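PDB 5OL0: putative silent information regulator 2 from Leishmania infantum, which catalyses the NAD-dependent removal of acetyl groups from lysine side chains of proteins, and probably helps to regulate gene expression. Local coordinates for residues A[212-218]-A[237-243]; A[153-159]-A[178-184]; A[96-100]-A[148-152]; A[59-64]-A[90-95]; A[142-146]-A[196-200]. All blocks are in the same frame, centred on the assembly; numbering follows the deposited sequence.

Contact 1: A[212-218]-A[237-243]; sequences ELVIIIG and VPRVVMN
Two neighbouring strands of the parallel six-stranded sheet in the sirtuin Rossmann-fold domain meet here, Val214 pairing with Arg239 and Ile217 with Met242 at the two ends. The bonds run to and fro: Val214 N donates to Pro238 O at 3.1 Å, and Val214 O receives Val240 N at 2.8 Å. The same exchange repeats at Ile216, with N to Val240 O and O from Met242 N, before Gly218 N closes the series on Met242 O at 2.8 Å. On one face Val214 and the alkyl part of Arg239 lie alongside each other. A chi1 of 58° sets Val214 CG1 3.3 Å from Arg239 CG, while the guanidinium runs on to a salt bridge with Asp279. On the other face the side chains of Leu213 and Pro238 cross at about a right angle, Leu213 CD1 resting 3.6 Å from Pro238 CG. Beyond the strands, Asn243 ND2 donates to a water 3.1 Å away, which makes a weak bond to Ile216 O. Helix 21-30 packs against Leu213, Pro238, Val240 and Met242. Gly218 and Asn243 probably contribute to the NAD site, so the main-chain bonding that pairs these strands also sets the spacing of two probable cofactor-binding residues.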
# COMPACT_ATOMS: atom_id res chain seq x y z
N GLU A 212 -8.96 -3.56 16.38
CA GLU A 212 -9.47 -4.87 16.86
C GLU A 212 -8.97 -6.03 15.99
O GLU A 212 -9.14 -7.18 16.34
CB GLU A 212 -11.02 -4.89 16.81
CG GLU A 212 -11.68 -4.04 17.87
CD GLU A 212 -13.18 -3.71 17.63
OE1 GLU A 212 -13.78 -3.84 16.54
OE2 GLU A 212 -13.77 -3.24 18.62
N LEU A 213 -8.38 -5.70 14.84
CA LEU A 213 -7.97 -6.65 13.83
C LEU A 213 -7.15 -5.89 12.80
O LEU A 213 -7.50 -4.74 12.42
CB LEU A 213 -9.17 -7.31 13.16
CG LEU A 213 -8.85 -8.23 11.99
CD1 LEU A 213 -8.05 -9.45 12.40
CD2 LEU A 213 -10.13 -8.58 11.26
N VAL A 214 -6.08 -6.53 12.35
CA VAL A 214 -5.24 -5.96 11.33
C VAL A 214 -5.08 -7.02 10.23
O VAL A 214 -4.94 -8.21 10.52
CB VAL A 214 -3.95 -5.36 11.89
CG1 VAL A 214 -3.14 -6.36 12.63
CG2 VAL A 214 -3.11 -4.77 10.77
N ILE A 215 -5.29 -6.60 8.99
CA ILE A 215 -5.19 -7.46 7.83
C ILE A 215 -4.19 -6.74 6.97
O ILE A 215 -4.37 -5.54 6.64
CB ILE A 215 -6.53 -7.55 7.05
CG1 ILE A 215 -7.66 -8.08 7.96
CG2 ILE A 215 -6.36 -8.44 5.82
CD1 ILE A 215 -9.02 -8.18 7.25
N ILE A 216 -3.13 -7.46 6.62
CA ILE A 216 -1.93 -6.88 6.06
C ILE A 216 -1.73 -7.58 4.74
O ILE A 216 -1.42 -8.78 4.72
CB ILE A 216 -0.72 -7.19 6.99
CG1 ILE A 216 -1.00 -6.66 8.37
CG2 ILE A 216 0.62 -6.70 6.39
CD1 ILE A 216 -0.02 -7.15 9.45
N ILE A 217 -1.98 -6.86 3.63
CA ILE A 217 -2.06 -7.53 2.33
C ILE A 217 -0.96 -7.09 1.41
O ILE A 217 -0.96 -5.94 0.85
CB ILE A 217 -3.40 -7.26 1.64
CG1 ILE A 217 -4.54 -7.47 2.64
CG2 ILE A 217 -3.45 -8.10 0.34
CD1 ILE A 217 -5.94 -7.22 2.14
N GLY A 218 -0.03 -8.03 1.18
CA GLY A 218 0.96 -7.84 0.13
C GLY A 218 2.03 -6.83 0.45
O GLY A 218 2.61 -6.25 -0.46
N VAL A 237 -4.57 -8.54 19.75
CA VAL A 237 -5.46 -8.56 18.59
C VAL A 237 -4.90 -9.40 17.42
O VAL A 237 -3.71 -9.40 17.19
CB VAL A 237 -5.89 -7.17 18.12
CG1 VAL A 237 -6.59 -6.42 19.25
CG2 VAL A 237 -4.75 -6.43 17.46
N PRO A 238 -5.78 -10.08 16.69
CA PRO A 238 -5.34 -10.86 15.56
C PRO A 238 -4.70 -10.01 14.45
O PRO A 238 -5.14 -8.84 14.20
CB PRO A 238 -6.61 -11.55 15.05
CG PRO A 238 -7.74 -10.86 15.71
CD PRO A 238 -7.22 -10.18 16.92
N ARG A 239 -3.66 -10.58 13.83
CA ARG A 239 -2.97 -9.94 12.74
C ARG A 239 -2.92 -10.94 11.59
O ARG A 239 -2.36 -12.01 11.74
CB ARG A 239 -1.59 -9.46 13.16
CG ARG A 239 -1.55 -8.61 14.41
CD ARG A 239 -0.20 -7.94 14.64
NE ARG A 239 0.83 -8.94 14.93
CZ ARG A 239 2.11 -8.66 15.24
NH1 ARG A 239 2.56 -7.41 15.34
NH2 ARG A 239 2.94 -9.64 15.49
N VAL A 240 -3.56 -10.62 10.48
CA VAL A 240 -3.74 -11.54 9.39
C VAL A 240 -2.80 -11.07 8.30
O VAL A 240 -2.91 -9.92 7.86
CB VAL A 240 -5.23 -11.52 8.89
CG1 VAL A 240 -5.37 -12.32 7.62
CG2 VAL A 240 -6.12 -12.13 9.95
N VAL A 241 -1.88 -11.91 7.86
CA VAL A 241 -0.94 -11.48 6.82
C VAL A 241 -1.27 -12.31 5.60
O VAL A 241 -1.29 -13.54 5.70
CB VAL A 241 0.53 -11.67 7.22
CG1 VAL A 241 1.44 -11.21 6.10
CG2 VAL A 241 0.81 -10.92 8.53
N MET A 242 -1.62 -11.64 4.51
CA MET A 242 -1.75 -12.27 3.18
C MET A 242 -0.58 -11.90 2.30
O MET A 242 -0.46 -10.76 1.83
CB MET A 242 -3.04 -11.85 2.49
CG MET A 242 -4.31 -12.13 3.28
SD MET A 242 -5.80 -11.61 2.39
CE MET A 242 -7.01 -12.36 3.48
N ASN A 243 0.31 -12.87 2.05
CA ASN A 243 1.57 -12.55 1.36
C ASN A 243 2.09 -13.84 0.70
O ASN A 243 1.80 -14.92 1.18
CB ASN A 243 2.59 -11.96 2.35
CG ASN A 243 3.68 -11.11 1.68
OD1 ASN A 243 4.59 -11.66 1.07
ND2 ASN A 243 3.58 -9.79 1.77
O HOH W 1 1.47 -8.59 3.65

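Contact 2: A[153-159]-A[178-184]; sequences ACIECHT and CSTCGGI. With ZN (zinc ion), chain E.
Cys154 and Cys157 face Cys178 and Cys181 across a structural-type Cys4 zinc site built from two CxxC motifs, the zinc module of the sirtuin small domain. Metal bonds come first: zinc sits 2.3 Å from Cys154 SG, and Cys157, Cys178 and Cys181 complete the set at almost the same length. The two pairs are built alike. The first cysteine of each motif carries SG anti to its own N (chi1 -177° in Cys154), whereas the second swings SG between N and the carbonyl carbon (82° in Cys181), and these torsions turn all four sulfurs inward to the ion. Backbone N-H groups then support the sulfurs: Cys157 N donates to Cys154 SG at 3.4 Å, and Cys178 SG receives both Thr180 N and, at 3.6 Å, Cys181 N. Such bonds would be expected to spread the negative charge of the thiolates. Apolar contact backs the site, with Cys154 CB and Cys178 CB 3.9 Å apart and Ile155 lying beside Ile184. Ile155 also packs on Leu81 and Arg82 of helix 78-83, and Arg82 makes a salt bridge with Glu156. One main-chain bond crosses directly between the loops: Ile155 N to Ile184 O, 3.0 Å and practically straight at 179°.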
# COMPACT_ATOMS: atom_id res chain seq x y z
N ALA A 153 4.57 18.57 -6.98
CA ALA A 153 5.11 19.71 -6.22
C ALA A 153 6.62 19.81 -6.37
O ALA A 153 7.31 18.80 -6.64
CB ALA A 153 4.73 19.59 -4.72
N CYS A 154 7.14 21.02 -6.21
CA CYS A 154 8.60 21.24 -6.11
C CYS A 154 9.22 20.58 -4.89
O CYS A 154 8.72 20.71 -3.78
CB CYS A 154 8.89 22.73 -5.98
SG CYS A 154 10.66 23.11 -5.94
N ILE A 155 10.30 19.85 -5.07
CA ILE A 155 10.97 19.22 -3.92
C ILE A 155 11.75 20.24 -3.06
O ILE A 155 11.99 19.96 -1.91
CB ILE A 155 11.95 18.09 -4.34
CG1 ILE A 155 13.23 18.68 -4.96
CG2 ILE A 155 11.21 17.04 -5.22
CD1 ILE A 155 14.22 17.66 -5.46
N GLU A 156 12.19 21.38 -3.62
CA GLU A 156 12.93 22.38 -2.83
C GLU A 156 11.97 23.26 -2.00
O GLU A 156 12.06 23.28 -0.78
CB GLU A 156 13.87 23.27 -3.71
CG GLU A 156 14.98 22.60 -4.55
CD GLU A 156 15.76 21.43 -3.91
OE1 GLU A 156 15.76 21.20 -2.66
OE2 GLU A 156 16.42 20.69 -4.68
N CYS A 157 11.03 23.96 -2.64
CA CYS A 157 10.09 24.86 -1.92
C CYS A 157 8.69 24.32 -1.67
O CYS A 157 7.88 25.03 -1.08
CB CYS A 157 9.99 26.20 -2.67
SG CYS A 157 9.02 26.22 -4.22
N HIS A 158 8.38 23.10 -2.11
CA HIS A 158 7.06 22.48 -1.89
C HIS A 158 5.83 23.19 -2.55
O HIS A 158 4.67 22.84 -2.28
CB HIS A 158 6.86 22.17 -0.38
CG HIS A 158 7.95 21.30 0.18
ND1 HIS A 158 8.11 19.97 -0.16
CD2 HIS A 158 8.98 21.59 1.02
CE1 HIS A 158 9.17 19.48 0.44
NE2 HIS A 158 9.71 20.44 1.17
N THR A 159 6.09 24.12 -3.46
CA THR A 159 4.99 24.79 -4.19
C THR A 159 4.33 23.79 -5.19
O THR A 159 5.04 23.27 -6.08
CB THR A 159 5.48 25.97 -5.05
OG1 THR A 159 6.15 26.92 -4.22
CG2 THR A 159 4.31 26.66 -5.79
N CYS A 178 10.06 23.95 -11.09
CA CYS A 178 9.30 24.91 -10.32
C CYS A 178 9.37 26.30 -10.97
O CYS A 178 10.44 26.71 -11.39
CB CYS A 178 9.95 25.02 -8.95
SG CYS A 178 9.05 25.93 -7.70
N SER A 179 8.26 27.02 -11.02
CA SER A 179 8.23 28.39 -11.58
C SER A 179 8.49 29.47 -10.51
O SER A 179 8.28 30.66 -10.76
CB SER A 179 6.88 28.66 -12.23
OG SER A 179 6.52 27.59 -13.09
N THR A 180 8.89 29.05 -9.31
CA THR A 180 9.24 29.94 -8.22
C THR A 180 10.76 29.89 -8.00
O THR A 180 11.40 30.95 -7.96
CB THR A 180 8.48 29.58 -6.93
OG1 THR A 180 7.08 29.86 -7.11
CG2 THR A 180 9.02 30.36 -5.71
N CYS A 181 11.34 28.69 -7.88
CA CYS A 181 12.75 28.54 -7.50
C CYS A 181 13.61 27.76 -8.49
O CYS A 181 14.81 27.53 -8.24
CB CYS A 181 12.80 27.84 -6.12
SG CYS A 181 12.64 26.03 -6.12
N GLY A 182 13.02 27.32 -9.61
CA GLY A 182 13.74 26.43 -10.51
C GLY A 182 14.06 25.06 -9.93
O GLY A 182 14.79 24.26 -10.56
N GLY A 183 13.52 24.73 -8.76
CA GLY A 183 13.66 23.38 -8.25
C GLY A 183 13.04 22.31 -9.15
O GLY A 183 12.20 22.57 -10.02
N ILE A 184 13.49 21.09 -8.94
CA ILE A 184 12.95 19.92 -9.59
C ILE A 184 11.57 19.55 -9.03
O ILE A 184 11.40 19.46 -7.80
CB ILE A 184 13.86 18.71 -9.40
CG1 ILE A 184 15.13 18.86 -10.25
CG2 ILE A 184 13.13 17.41 -9.82
CD1 ILE A 184 16.32 18.09 -9.67
ZN ZN E . 10.38 25.42 -5.86

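Contact 3: A[96-100]-A[148-152]; sequences NLWPG and SFAAA
Phe149 is the bump of this contact, and Leu97, Trp98 and Pro99 shape the hollow that takes it. Leu97 lies over one face of the phenyl ring, its CB 4.0 Å from the ring centroid and only 19° off the normal, a CH-pi contact. Its CD1 follows the same face out to Phe149 CE1 at 3.8 Å. Trp98 comes at the rim instead. Its CB sets off away from the other segment, but the indole folds back to offer a face to the edge of Phe149 in a T-shaped stack: the six-membered ring and the phenyl are 5.0 Å apart at their centroids, with planes at 87°. The tightest point of that stack is Phe149 CD2 on Trp98 CZ3, at 3.5 Å. Pro99 shuts the hollow from the main-chain side by laying its CD 3.5 Å from Phe149 O, a buried carbonyl oxygen with no polar partner in the model. A water bridges the two backbones, donating to Leu97 O at 2.8 Å and accepting from Phe149 N at 3.1 Å. Phe88 and Ala92 of helix 85-95 also pack on the phenylalanine, and Tyr167 stacks edge-to-face with Trp98. Just ahead of the phenylalanine, Ser148 OG accepts from Ala150 N at 3.2 Å, an ST turn at the corner where the chain leaves strand 147-148 for strand 151-154 of the zinc-bearing sheet. Phe149, packed against the loop after helix 85-95, joins this corner to that loop, whose Leu97 also touches Ile128, probably part of the NAD site.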
# COMPACT_ATOMS: atom_id res chain seq x y z
N ASN A 96 3.28 4.02 -15.57
CA ASN A 96 1.89 4.32 -15.94
C ASN A 96 0.97 4.48 -14.73
O ASN A 96 -0.15 4.04 -14.75
CB ASN A 96 1.35 3.23 -16.91
CG ASN A 96 1.54 3.63 -18.34
OD1 ASN A 96 1.34 4.80 -18.69
ND2 ASN A 96 1.93 2.67 -19.18
N LEU A 97 1.49 5.09 -13.66
CA LEU A 97 0.76 5.18 -12.41
C LEU A 97 -0.19 6.37 -12.33
O LEU A 97 -0.79 6.59 -11.29
CB LEU A 97 1.75 5.24 -11.22
CG LEU A 97 2.50 3.90 -11.10
CD1 LEU A 97 3.59 3.98 -10.05
CD2 LEU A 97 1.57 2.78 -10.80
N TRP A 98 -0.30 7.13 -13.42
CA TRP A 98 -1.18 8.31 -13.50
C TRP A 98 -2.57 7.79 -13.29
O TRP A 98 -2.91 6.75 -13.86
CB TRP A 98 -1.11 8.97 -14.91
CG TRP A 98 0.29 9.14 -15.36
CD1 TRP A 98 0.94 8.36 -16.27
CD2 TRP A 98 1.28 10.06 -14.83
NE1 TRP A 98 2.20 8.79 -16.42
CE2 TRP A 98 2.48 9.78 -15.51
CE3 TRP A 98 1.24 11.09 -13.89
CZ2 TRP A 98 3.66 10.52 -15.30
CZ3 TRP A 98 2.41 11.84 -13.66
CH2 TRP A 98 3.61 11.53 -14.37
N PRO A 99 -3.39 8.47 -12.45
CA PRO A 99 -4.74 7.91 -12.20
C PRO A 99 -5.57 7.80 -13.47
O PRO A 99 -5.52 8.67 -14.35
CB PRO A 99 -5.39 8.92 -11.22
CG PRO A 99 -4.53 10.14 -11.28
CD PRO A 99 -3.14 9.65 -11.59
N GLY A 100 -6.28 6.68 -13.57
CA GLY A 100 -7.20 6.44 -14.62
C GLY A 100 -6.71 5.36 -15.57
O GLY A 100 -7.48 4.99 -16.48
N SER A 148 1.14 9.55 -4.09
CA SER A 148 0.67 9.02 -5.37
C SER A 148 0.93 10.03 -6.49
O SER A 148 1.48 11.16 -6.23
CB SER A 148 -0.85 8.76 -5.33
OG SER A 148 -1.59 9.98 -5.51
N PHE A 149 0.53 9.62 -7.71
CA PHE A 149 0.68 10.45 -8.94
C PHE A 149 -0.50 11.39 -9.22
O PHE A 149 -0.72 11.86 -10.38
CB PHE A 149 0.95 9.57 -10.15
CG PHE A 149 2.37 9.03 -10.21
CD1 PHE A 149 2.86 8.17 -9.22
CD2 PHE A 149 3.20 9.35 -11.26
CE1 PHE A 149 4.17 7.69 -9.28
CE2 PHE A 149 4.52 8.91 -11.31
CZ PHE A 149 5.00 8.07 -10.31
N ALA A 150 -1.24 11.71 -8.18
CA ALA A 150 -2.45 12.47 -8.35
C ALA A 150 -2.20 13.96 -8.33
O ALA A 150 -3.05 14.67 -8.80
CB ALA A 150 -3.46 12.11 -7.27
N ALA A 151 -1.07 14.40 -7.77
CA ALA A 151 -0.70 15.82 -7.61
C ALA A 151 0.82 15.86 -7.68
O ALA A 151 1.47 14.81 -7.66
CB ALA A 151 -1.19 16.39 -6.28
N ALA A 152 1.38 17.06 -7.79
CA ALA A 152 2.80 17.23 -7.99
C ALA A 152 3.26 18.48 -7.24
O ALA A 152 2.44 19.38 -6.95
CB ALA A 152 3.10 17.37 -9.48
O HOH W 2 -0.85 6.95 -8.55

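Contact 4: A[59-64]-A[90-95]; sequences GIYANL and SIAREL
The carboxamide of Asn63 and the carboxylate of Glu94 meet with their planes 68° apart, so the two flat groups cross rather than lie flush. Asn63 brings the edge of its amide: ND2 donates to Glu94 OE1 at 2.9 Å and to Ser90 OG at 2.6 Å, both partners lying close to the amide plane and taken by different hydrogens. Glu94 is approached differently, since ND2 reaches OE1 from above the carboxylate plane, 52° out of it. With CG anti to the backbone N (chi1 -166°), Asn63 reaches straight across to the facing helix. Beside this polar patch runs an apolar one. Ile60 CD1 pokes between the side chains of Ile91 and Leu95, 3.6 Å from Ile91 CG2 and 4.0 Å from Leu95 CG. Leu64 adds its CD1 to Ile91 CG1 at 3.5 Å, and both Ile60 and Leu64 meet Ile91 at about a right angle. The helices, 59-67 and 85-95, probably parts of the sirtuin small domain, run antiparallel, with the axes of these segments 9.7 Å apart at closest approach. Pro51 and Pro72, in loops, extend the apolar side by touching Ile60 and Leu64. Both N-H groups of the buried asparagine are used, and the carboxylate, which can only accept when ionised, supports this amide orientation. The bond to Glu94 OE1 brings an N-H dipole to the carboxylate, which would tend to favour its ionised form.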
# COMPACT_ATOMS: atom_id res chain seq x y z
N GLY A 59 9.74 -3.90 -19.05
CA GLY A 59 10.36 -2.72 -19.58
C GLY A 59 10.99 -1.98 -18.44
O GLY A 59 12.10 -1.47 -18.57
N ILE A 60 10.31 -1.92 -17.29
CA ILE A 60 10.85 -1.23 -16.14
C ILE A 60 12.25 -1.76 -15.73
O ILE A 60 13.17 -0.96 -15.52
CB ILE A 60 9.83 -1.16 -14.95
CG1 ILE A 60 10.31 -0.19 -13.89
CG2 ILE A 60 9.56 -2.50 -14.30
CD1 ILE A 60 10.23 1.24 -14.34
N TYR A 61 12.43 -3.09 -15.68
CA TYR A 61 13.75 -3.70 -15.34
C TYR A 61 14.90 -3.38 -16.35
O TYR A 61 16.07 -3.05 -15.96
CB TYR A 61 13.55 -5.20 -15.20
CG TYR A 61 14.76 -6.01 -14.90
CD1 TYR A 61 15.62 -6.46 -15.94
CD2 TYR A 61 15.04 -6.40 -13.60
CE1 TYR A 61 16.72 -7.26 -15.65
CE2 TYR A 61 16.14 -7.18 -13.30
CZ TYR A 61 16.97 -7.62 -14.33
OH TYR A 61 18.05 -8.38 -14.00
N ALA A 62 14.55 -3.45 -17.64
CA ALA A 62 15.47 -3.16 -18.77
C ALA A 62 16.14 -1.79 -18.61
O ALA A 62 17.35 -1.66 -18.70
CB ALA A 62 14.72 -3.22 -20.10
N ASN A 63 15.30 -0.80 -18.36
CA ASN A 63 15.72 0.56 -18.03
C ASN A 63 16.76 0.60 -16.89
O ASN A 63 17.90 1.05 -17.11
CB ASN A 63 14.47 1.37 -17.68
CG ASN A 63 14.70 2.87 -17.64
OD1 ASN A 63 15.84 3.36 -17.56
ND2 ASN A 63 13.61 3.62 -17.68
N LEU A 64 16.38 0.12 -15.69
CA LEU A 64 17.21 0.17 -14.45
C LEU A 64 18.66 -0.31 -14.66
O LEU A 64 19.59 0.20 -14.04
CB LEU A 64 16.57 -0.66 -13.31
CG LEU A 64 15.62 -0.05 -12.26
CD1 LEU A 64 14.79 1.07 -12.86
CD2 LEU A 64 14.70 -1.10 -11.61
N SER A 90 12.51 8.74 -16.10
CA SER A 90 12.51 7.62 -17.01
C SER A 90 11.71 6.46 -16.47
O SER A 90 10.97 5.81 -17.21
CB SER A 90 13.94 7.22 -17.33
OG SER A 90 13.94 6.13 -18.20
N ILE A 91 11.81 6.19 -15.18
CA ILE A 91 10.96 5.19 -14.55
C ILE A 91 9.49 5.63 -14.50
O ILE A 91 8.60 4.81 -14.77
CB ILE A 91 11.50 4.81 -13.16
CG1 ILE A 91 12.67 3.85 -13.36
CG2 ILE A 91 10.46 4.19 -12.24
CD1 ILE A 91 13.99 4.56 -13.45
N ALA A 92 9.23 6.92 -14.25
CA ALA A 92 7.87 7.39 -14.13
C ALA A 92 7.10 7.20 -15.45
O ALA A 92 5.93 6.87 -15.46
CB ALA A 92 7.85 8.83 -13.70
N ARG A 93 7.77 7.44 -16.56
CA ARG A 93 7.21 7.27 -17.88
C ARG A 93 6.74 5.83 -18.18
O ARG A 93 5.82 5.64 -18.98
CB ARG A 93 8.28 7.58 -18.94
CG ARG A 93 8.30 8.96 -19.47
CD ARG A 93 9.17 9.05 -20.73
NE ARG A 93 10.60 8.99 -20.43
CZ ARG A 93 11.32 9.97 -19.82
NH1 ARG A 93 10.76 11.11 -19.39
NH2 ARG A 93 12.62 9.79 -19.59
N GLU A 94 7.43 4.85 -17.61
CA GLU A 94 7.13 3.44 -17.82
C GLU A 94 6.13 2.78 -16.87
O GLU A 94 5.47 1.83 -17.24
CB GLU A 94 8.45 2.65 -17.86
CG GLU A 94 9.33 3.14 -19.01
CD GLU A 94 10.46 2.20 -19.32
OE1 GLU A 94 11.31 1.97 -18.42
OE2 GLU A 94 10.49 1.70 -20.46
N LEU A 95 5.97 3.30 -15.66
CA LEU A 95 5.11 2.67 -14.68
C LEU A 95 3.64 2.91 -14.90
O LEU A 95 2.85 2.13 -14.43
CB LEU A 95 5.47 3.12 -13.29
CG LEU A 95 6.76 2.50 -12.74
CD1 LEU A 95 7.27 3.41 -11.64
CD2 LEU A 95 6.54 1.11 -12.20

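Contact 5: A[142-146]-A[196-200]; sequences LVEAH and LPDAF
Val143 and Ala145 turn their methyl groups to the start of helix 198-207 in different ways. Val143 aims straight at it: CG1, anti to the backbone N at chi1 178°, stands 3.7 Å from Phe200 N, and CG2 lies 3.8 Å from Ala199 O, so both methyls rest on the peptide between Ala199 and Phe200. Ala145 CB approaches the Phe200 ring at a slant, 3.8 Å from CD1. Leu196 comes over a face of that same ring, with CD2 3.6 Å above its plane, and touches His146 from another side, Leu196 CD2 lying 4.2 Å from His146 CD2, near the plane of the imidazole. Leu196 therefore sits between the two rings. Its CG also leans on Ala145 O at 3.4 Å, and Pro197 CD presses on the same oxygen at 3.2 Å. That carbonyl is buried without any hydrogen-bond partner in the model, and no hydrogen bond joins the segments. His146, probably the catalytic proton acceptor, is held through ND1 by Gln126 O. The modified side chain of the bound acetylated peptide packs on both His146 and Leu196, which makes this contact part of the wall of the substrate site. In the fold, strand 142-144 is an outermost strand of the parallel sheet, bonded to strand 120-125, and helix 198-207 begins against it, while Pro225, Phe226 and Leu229 of a later loop pack against Leu196, Ala145 and Phe200.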
# COMPACT_ATOMS: atom_id res chain seq x y z
N LEU A 142 -8.86 6.67 4.17
CA LEU A 142 -7.69 6.27 3.40
C LEU A 142 -6.46 7.10 3.77
O LEU A 142 -6.54 8.30 3.75
CB LEU A 142 -7.94 6.42 1.92
CG LEU A 142 -6.74 6.18 0.99
CD1 LEU A 142 -6.34 4.69 1.12
CD2 LEU A 142 -7.13 6.55 -0.45
N VAL A 143 -5.34 6.42 4.01
CA VAL A 143 -4.03 7.04 4.15
C VAL A 143 -3.10 6.50 3.08
O VAL A 143 -2.70 5.31 3.11
CB VAL A 143 -3.49 6.75 5.53
CG1 VAL A 143 -2.09 7.35 5.70
CG2 VAL A 143 -4.49 7.30 6.56
N GLU A 144 -2.77 7.38 2.13
CA GLU A 144 -1.75 7.14 1.10
C GLU A 144 -0.45 7.50 1.73
O GLU A 144 0.01 8.61 1.55
CB GLU A 144 -2.03 8.02 -0.16
CG GLU A 144 -3.15 7.41 -0.99
CD GLU A 144 -3.64 8.22 -2.19
OE1 GLU A 144 -3.63 9.45 -2.10
OE2 GLU A 144 -4.10 7.63 -3.19
N ALA A 145 0.14 6.58 2.49
CA ALA A 145 1.29 6.91 3.29
C ALA A 145 2.56 7.32 2.53
O ALA A 145 3.43 7.99 3.10
CB ALA A 145 1.62 5.76 4.23
N HIS A 146 2.65 6.92 1.26
CA HIS A 146 3.73 7.27 0.37
C HIS A 146 3.31 8.09 -0.81
O HIS A 146 3.99 8.10 -1.82
CB HIS A 146 4.40 6.01 -0.14
CG HIS A 146 5.10 5.26 0.95
ND1 HIS A 146 5.45 3.93 0.84
CD2 HIS A 146 5.51 5.66 2.18
CE1 HIS A 146 6.01 3.53 1.96
NE2 HIS A 146 6.05 4.56 2.79
N LEU A 196 6.80 11.64 5.66
CA LEU A 196 5.50 11.05 5.29
C LEU A 196 4.39 12.06 5.62
O LEU A 196 4.58 12.94 6.47
CB LEU A 196 5.23 9.77 6.06
CG LEU A 196 5.81 8.51 5.42
CD1 LEU A 196 7.35 8.47 5.59
CD2 LEU A 196 5.16 7.25 6.06
N PRO A 197 3.21 11.92 5.01
CA PRO A 197 2.15 12.90 5.43
C PRO A 197 1.66 12.71 6.85
O PRO A 197 1.76 11.63 7.44
CB PRO A 197 1.03 12.62 4.41
CG PRO A 197 1.21 11.15 4.06
CD PRO A 197 2.70 10.88 4.12
N ASP A 198 1.13 13.78 7.42
CA ASP A 198 0.56 13.83 8.76
C ASP A 198 -0.44 12.73 9.04
O ASP A 198 -0.52 12.23 10.14
CB ASP A 198 -0.26 15.13 8.91
CG ASP A 198 0.60 16.36 9.16
OD1 ASP A 198 1.66 16.25 9.80
OD2 ASP A 198 0.14 17.47 8.79
N ALA A 199 -1.27 12.45 8.04
CA ALA A 199 -2.27 11.47 8.18
C ALA A 199 -1.68 10.07 8.46
O ALA A 199 -2.35 9.23 9.08
CB ALA A 199 -3.12 11.44 6.93
N PHE A 200 -0.46 9.80 8.01
CA PHE A 200 0.22 8.55 8.41
C PHE A 200 0.45 8.51 9.90
O PHE A 200 0.14 7.52 10.58
CB PHE A 200 1.56 8.34 7.70
CG PHE A 200 2.33 7.24 8.29
CD1 PHE A 200 2.01 5.94 8.01
CD2 PHE A 200 3.27 7.50 9.28
CE1 PHE A 200 2.67 4.90 8.61
CE2 PHE A 200 3.95 6.47 9.87
CZ PHE A 200 3.66 5.17 9.54

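Going from the N terminus, contact 4 closes first, drawing helix 59-67 back onto helix 85-95. Contact 3 opens on the very next residue and touches contact 4 where Phe149 packs on Ala92. It closes at 148-152, but contact 5 has already opened at 142-146, so the two loops cross. Contact 5 closes only at 196-200, and contact 2 is nested inside it: the zinc module hangs between strand 142-144 and helix 198-207. That helix leads into strand 213-217, where contact 1 opens, to close last at 237-243. Contacts 2, 3 and 4 tie together the small domain, contact 1 the Rossmann sheet; contact 5 borders the substrate site between them.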